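Local coordinates for agarase (Pseudoalteromonas fuliginea, PDB 6XJ9), which probably hydrolyses the beta-1,4 linkages of agarose, as expected of an agarase in glycoside hydrolase family 50, at residues Y298-L310 / M425-D438. Numbering follows the deposited sequence.
Sequences YLYLATGIDIIRL and MITWGFSSLGNWTD
From Thr303 beside Ser431 to Arg309 beside Asp438 the two backbones run in the same direction, joined by Gly434 N to Ile305 O, Ile307 N to Asn435 O and Asp438 N to Ile308 O. This is consistent with neighbouring strand positions in the (beta/alpha)8 barrel expected of GH50 enzymes: strand 299-305 pairs with strand 709-714, and the chain leaving helix 413-428, turned by a Schellman motif at Gly429, runs beside its C-terminal half. At the Ser431 end, the serine OG donates a hydrogen bond to Leu301 O in the carbonyl plane, on a lone pair, and accepts one from Thr303 N at 2.7 Å, nearly straight (168°). Thr303 answers: with OG1 lodged between its backbone N and carbonyl carbon (chi1 65°), that hydroxyl accepts a bond from Ser431 N at 3.1 Å and also bonds Asn755. Tyr300 OH donates to Ser431 O from above the carbonyl plane. Ser432 OG donates to Thr303 O from above that carbonyl's plane, 2.7 Å away, and is also hydrogen-bonded to His713 NE2. Gly304 sits where a side chain would run into Ser432 O. Next to it, Phe430 turns one ring face to Ile305 CG1, while Ile305 CD1 reaches Phe430 CE2 at 3.6 Å, Met425 CE and the edge of Trp428. An alanine in place of Phe430 would probably strip Ile305 of the ring face against its CG1 and open a gap beside Thr303 and Gly304. Farther along, Asp306 OD1 accepts a bond from Asn435 N on its anti side, and Ile307 CD1 touches Trp436 CE3 at 3.5 Å. The extended Arg309, whose NH2 bonds Asn312, lays one guanidinium face against Trp436 CB. Between the two segments, a water accepts a hydrogen bond from Ile305 N and donates one to Ser432 O at 2.6 Å.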
loop_
_atom_site.group_PDB
_atom_site.type_symbol
_atom_site.label_atom_id
_atom_site.label_comp_id
_atom_site.label_asym_id
_atom_site.label_seq_id
_atom_site.Cartn_x
_atom_site.Cartn_y
_atom_site.Cartn_z
ATOM N N TYR A 298 -17.703 -13.693 26.715
ATOM C CA TYR A 298 -16.630 -13.985 25.778
ATOM C C TYR A 298 -15.502 -12.979 25.981
ATOM O O TYR A 298 -15.768 -11.833 26.326
ATOM C CB TYR A 298 -17.109 -13.825 24.334
ATOM C CG TYR A 298 -18.185 -14.797 23.939
ATOM C CD1 TYR A 298 -17.866 -16.103 23.602
ATOM C CD2 TYR A 298 -19.520 -14.425 23.941
ATOM C CE1 TYR A 298 -18.846 -17.019 23.261
ATOM C CE2 TYR A 298 -20.514 -15.325 23.589
ATOM C CZ TYR A 298 -20.171 -16.623 23.245
ATOM O OH TYR A 298 -21.129 -17.531 22.913
ATOM N N LEU A 299 -14.262 -13.399 25.701
ATOM C CA LEU A 299 -13.123 -12.490 25.782
ATOM C C LEU A 299 -13.283 -11.357 24.772
ATOM O O LEU A 299 -13.890 -11.539 23.719
ATOM C CB LEU A 299 -11.802 -13.239 25.572
ATOM C CG LEU A 299 -11.375 -14.230 26.657
ATOM C CD1 LEU A 299 -9.882 -14.479 26.563
ATOM C CD2 LEU A 299 -11.736 -13.747 28.058
ATOM N N TYR A 300 -12.721 -10.189 25.106
ATOM C CA TYR A 300 -12.956 -8.971 24.343
ATOM C C TYR A 300 -11.745 -8.061 24.482
ATOM O O TYR A 300 -11.228 -7.882 25.579
ATOM C CB TYR A 300 -14.227 -8.278 24.846
ATOM C CG TYR A 300 -14.629 -6.991 24.163
ATOM C CD1 TYR A 300 -15.393 -6.989 23.004
ATOM C CD2 TYR A 300 -14.262 -5.765 24.696
ATOM C CE1 TYR A 300 -15.756 -5.799 22.382
ATOM C CE2 TYR A 300 -14.623 -4.572 24.095
ATOM C CZ TYR A 300 -15.379 -4.582 22.936
ATOM O OH TYR A 300 -15.747 -3.392 22.363
ATOM N N LEU A 301 -11.285 -7.535 23.343
ATOM C CA LEU A 301 -10.279 -6.484 23.299
ATOM C C LEU A 301 -10.908 -5.285 22.595
ATOM O O LEU A 301 -11.704 -5.466 21.675
ATOM C CB LEU A 301 -9.068 -6.993 22.516
ATOM C CG LEU A 301 -8.342 -8.214 23.080
ATOM C CD1 LEU A 301 -7.326 -8.721 22.078
ATOM C CD2 LEU A 301 -7.660 -7.911 24.407
ATOM N N ALA A 302 -10.550 -4.067 23.021
ATOM C CA ALA A 302 -11.177 -2.866 22.483
ATOM C C ALA A 302 -10.336 -2.285 21.349
ATOM O O ALA A 302 -9.254 -1.748 21.585
ATOM C CB ALA A 302 -11.380 -1.836 23.572
ATOM N N THR A 303 -10.868 -2.376 20.128
ATOM C CA THR A 303 -10.299 -1.697 18.978
ATOM C C THR A 303 -11.372 -0.788 18.387
ATOM O O THR A 303 -12.571 -1.043 18.533
ATOM C CB THR A 303 -9.738 -2.680 17.938
ATOM O OG1 THR A 303 -10.832 -3.444 17.419
ATOM C CG2 THR A 303 -8.685 -3.605 18.512
ATOM N N GLY A 304 -10.931 0.301 17.751
ATOM C CA GLY A 304 -11.879 1.283 17.260
ATOM C C GLY A 304 -11.228 2.652 17.119
ATOM O O GLY A 304 -10.012 2.771 17.222
ATOM N N ILE A 305 -12.076 3.668 16.929
ATOM C CA ILE A 305 -11.682 4.968 16.429
ATOM C C ILE A 305 -12.395 6.026 17.264
ATOM O O ILE A 305 -13.581 5.886 17.586
ATOM C CB ILE A 305 -12.066 5.061 14.933
ATOM C CG1 ILE A 305 -11.233 4.125 14.054
ATOM C CG2 ILE A 305 -12.000 6.490 14.442
ATOM C CD1 ILE A 305 -11.792 3.899 12.654
ATOM N N ASP A 306 -11.687 7.121 17.546
ATOM C CA ASP A 306 -12.244 8.192 18.352
ATOM C C ASP A 306 -12.904 9.237 17.458
ATOM O O ASP A 306 -12.636 9.299 16.261
ATOM C CB ASP A 306 -11.167 8.886 19.183
ATOM C CG ASP A 306 -10.361 7.979 20.099
ATOM O OD1 ASP A 306 -10.979 7.163 20.829
ATOM O OD2 ASP A 306 -9.113 8.123 20.107
ATOM N N ILE A 307 -13.742 10.078 18.076
ATOM C CA ILE A 307 -14.360 11.225 17.419
ATOM C C ILE A 307 -15.284 10.732 16.297
ATOM O O ILE A 307 -15.161 11.143 15.137
ATOM C CB ILE A 307 -13.310 12.265 16.949
ATOM C CG1 ILE A 307 -12.244 12.519 18.020
ATOM C CG2 ILE A 307 -13.984 13.567 16.525
ATOM C CD1 ILE A 307 -12.678 13.481 19.103
ATOM N N ILE A 308 -16.221 9.849 16.666
ATOM C CA ILE A 308 -17.306 9.460 15.774
ATOM C C ILE A 308 -18.425 10.484 15.935
ATOM O O ILE A 308 -19.456 10.195 16.546
ATOM C CB ILE A 308 -17.825 8.038 16.064
ATOM C CG1 ILE A 308 -16.702 7.029 16.321
ATOM C CG2 ILE A 308 -18.770 7.575 14.951
ATOM C CD1 ILE A 308 -15.822 6.767 15.137
ATOM N N ARG A 309 -18.167 11.688 15.422
ATOM C CA ARG A 309 -19.054 12.840 15.525
ATOM C C ARG A 309 -18.503 13.915 14.590
ATOM O O ARG A 309 -17.421 13.731 14.033
ATOM C CB ARG A 309 -19.145 13.339 16.974
ATOM C CG ARG A 309 -17.901 14.071 17.467
ATOM C CD ARG A 309 -17.935 14.391 18.957
ATOM N NE ARG A 309 -16.768 15.195 19.298
ATOM C CZ ARG A 309 -16.459 15.649 20.512
ATOM N NH1 ARG A 309 -17.240 15.370 21.542
ATOM N NH2 ARG A 309 -15.374 16.393 20.686
ATOM N N LEU A 310 -19.235 15.037 14.467
ATOM C CA LEU A 310 -18.958 16.070 13.480
ATOM C C LEU A 310 -18.283 17.291 14.108
ATOM O O LEU A 310 -17.748 18.126 13.380
ATOM C CB LEU A 310 -20.269 16.473 12.792
ATOM C CG LEU A 310 -20.975 15.376 11.993
ATOM C CD1 LEU A 310 -22.065 15.949 11.100
ATOM C CD2 LEU A 310 -19.993 14.552 11.182
ATOM N N MET A 425 -17.517 -0.191 10.876
ATOM C CA MET A 425 -16.829 -0.748 12.029
ATOM C C MET A 425 -16.956 -2.272 12.041
ATOM O O MET A 425 -15.981 -2.971 12.314
ATOM C CB MET A 425 -17.343 -0.151 13.345
ATOM C CG MET A 425 -17.178 1.356 13.425
ATOM S SD MET A 425 -15.499 1.872 12.976
ATOM C CE MET A 425 -15.817 3.548 12.425
ATOM N N ILE A 426 -18.148 -2.789 11.708
ATOM C CA ILE A 426 -18.330 -4.231 11.627
ATOM C C ILE A 426 -17.373 -4.779 10.572
ATOM O O ILE A 426 -16.647 -5.739 10.834
ATOM C CB ILE A 426 -19.790 -4.623 11.270
ATOM C CG1 ILE A 426 -20.842 -4.161 12.287
ATOM C CG2 ILE A 426 -19.888 -6.115 10.963
ATOM C CD1 ILE A 426 -20.614 -4.625 13.705
ATOM N N THR A 427 -17.393 -4.174 9.376
ATOM C CA THR A 427 -16.693 -4.727 8.225
ATOM C C THR A 427 -15.184 -4.676 8.465
ATOM O O THR A 427 -14.449 -5.586 8.078
ATOM C CB THR A 427 -17.052 -3.963 6.943
ATOM O OG1 THR A 427 -18.470 -3.833 6.858
ATOM C CG2 THR A 427 -16.533 -4.627 5.686
ATOM N N TRP A 428 -14.735 -3.592 9.109
ATOM C CA TRP A 428 -13.316 -3.384 9.337
ATOM C C TRP A 428 -12.842 -4.206 10.531
ATOM O O TRP A 428 -11.639 -4.282 10.777
ATOM C CB TRP A 428 -12.997 -1.893 9.514
ATOM C CG TRP A 428 -13.406 -1.053 8.342
ATOM C CD1 TRP A 428 -13.683 -1.483 7.074
ATOM C CD2 TRP A 428 -13.563 0.375 8.322
ATOM N NE1 TRP A 428 -14.049 -0.428 6.284
ATOM C CE2 TRP A 428 -13.974 0.725 7.016
ATOM C CE3 TRP A 428 -13.409 1.388 9.277
ATOM C CZ2 TRP A 428 -14.198 2.050 6.638
ATOM C CZ3 TRP A 428 -13.642 2.694 8.906
ATOM C CH2 TRP A 428 -14.034 3.017 7.606
ATOM N N GLY A 429 -13.797 -4.802 11.263
ATOM C CA GLY A 429 -13.476 -5.702 12.360
ATOM C C GLY A 429 -13.301 -4.999 13.712
ATOM O O GLY A 429 -12.933 -5.630 14.699
ATOM N N PHE A 430 -13.574 -3.695 13.780
ATOM C CA PHE A 430 -13.355 -2.988 15.033
ATOM C C PHE A 430 -14.377 -3.445 16.079
ATOM O O PHE A 430 -15.578 -3.541 15.802
ATOM C CB PHE A 430 -13.380 -1.469 14.825
ATOM C CG PHE A 430 -12.144 -0.870 14.200
ATOM C CD1 PHE A 430 -10.904 -0.977 14.817
ATOM C CD2 PHE A 430 -12.215 -0.181 12.999
ATOM C CE1 PHE A 430 -9.769 -0.412 14.256
ATOM C CE2 PHE A 430 -11.076 0.372 12.431
ATOM C CZ PHE A 430 -9.855 0.261 13.064
ATOM N N SER A 431 -13.889 -3.655 17.307
ATOM C CA SER A 431 -14.705 -4.170 18.395
ATOM C C SER A 431 -15.596 -3.099 19.023
ATOM O O SER A 431 -16.502 -3.453 19.782
ATOM C CB SER A 431 -13.861 -4.807 19.453
ATOM O OG SER A 431 -13.120 -3.811 20.142
ATOM N N SER A 432 -15.304 -1.813 18.756
ATOM C CA SER A 432 -15.943 -0.720 19.481
ATOM C C SER A 432 -15.960 0.559 18.652
ATOM O O SER A 432 -15.222 0.683 17.680
ATOM C CB SER A 432 -15.246 -0.484 20.814
ATOM O OG SER A 432 -13.937 0.049 20.620
ATOM N N LEU A 433 -16.827 1.498 19.053
ATOM C CA LEU A 433 -16.691 2.915 18.733
ATOM C C LEU A 433 -15.901 3.540 19.874
ATOM O O LEU A 433 -16.188 3.271 21.036
ATOM C CB LEU A 433 -18.082 3.570 18.683
ATOM C CG LEU A 433 -19.086 3.026 17.663
ATOM C CD1 LEU A 433 -20.466 3.647 17.897
ATOM C CD2 LEU A 433 -18.627 3.334 16.236
ATOM N N GLY A 434 -14.951 4.430 19.540
ATOM C CA GLY A 434 -14.044 4.956 20.543
ATOM C C GLY A 434 -14.627 6.137 21.311
ATOM O O GLY A 434 -15.837 6.358 21.324
ATOM N N ASN A 435 -13.729 6.863 21.978
ATOM C CA ASN A 435 -14.090 7.983 22.827
ATOM C C ASN A 435 -14.654 9.109 21.968
ATOM O O ASN A 435 -14.260 9.268 20.811
ATOM C CB ASN A 435 -12.921 8.454 23.701
ATOM C CG ASN A 435 -13.406 9.258 24.888
ATOM O OD1 ASN A 435 -14.537 9.077 25.324
ATOM N ND2 ASN A 435 -12.591 10.183 25.380
ATOM N N TRP A 436 -15.569 9.875 22.561
ATOM C CA TRP A 436 -16.242 10.984 21.890
ATOM C C TRP A 436 -17.028 10.475 20.677
ATOM O O TRP A 436 -16.983 11.073 19.599
ATOM C CB TRP A 436 -15.261 12.122 21.536
ATOM C CG TRP A 436 -14.520 12.651 22.729
ATOM C CD1 TRP A 436 -15.061 13.226 23.844
ATOM C CD2 TRP A 436 -13.101 12.599 22.955
ATOM N NE1 TRP A 436 -14.078 13.540 24.745
ATOM C CE2 TRP A 436 -12.864 13.186 24.215
ATOM C CE3 TRP A 436 -12.012 12.114 22.216
ATOM C CZ2 TRP A 436 -11.583 13.291 24.753
ATOM C CZ3 TRP A 436 -10.747 12.225 22.746
ATOM C CH2 TRP A 436 -10.541 12.803 23.998
ATOM N N THR A 437 -17.747 9.368 20.880
ATOM C CA THR A 437 -18.821 8.947 19.992
ATOM C C THR A 437 -20.036 9.829 20.259
ATOM O O THR A 437 -20.385 10.100 21.417
ATOM C CB THR A 437 -19.141 7.456 20.162
ATOM O OG1 THR A 437 -17.965 6.711 19.837
ATOM C CG2 THR A 437 -20.287 6.974 19.297
ATOM N N ASP A 438 -20.660 10.292 19.171
ATOM C CA ASP A 438 -21.846 11.121 19.296
ATOM C C ASP A 438 -22.931 10.316 20.011
ATOM O O ASP A 438 -23.195 9.172 19.643
ATOM C CB ASP A 438 -22.365 11.625 17.946
ATOM C CG ASP A 438 -23.483 12.642 18.129
ATOM O OD1 ASP A 438 -23.174 13.823 18.374
ATOM O OD2 ASP A 438 -24.649 12.229 18.105
HETATM O O HOH W 1 -14.692 2.688 16.043
HETATM O O HOH W 2 -22.108 14.316 15.271
#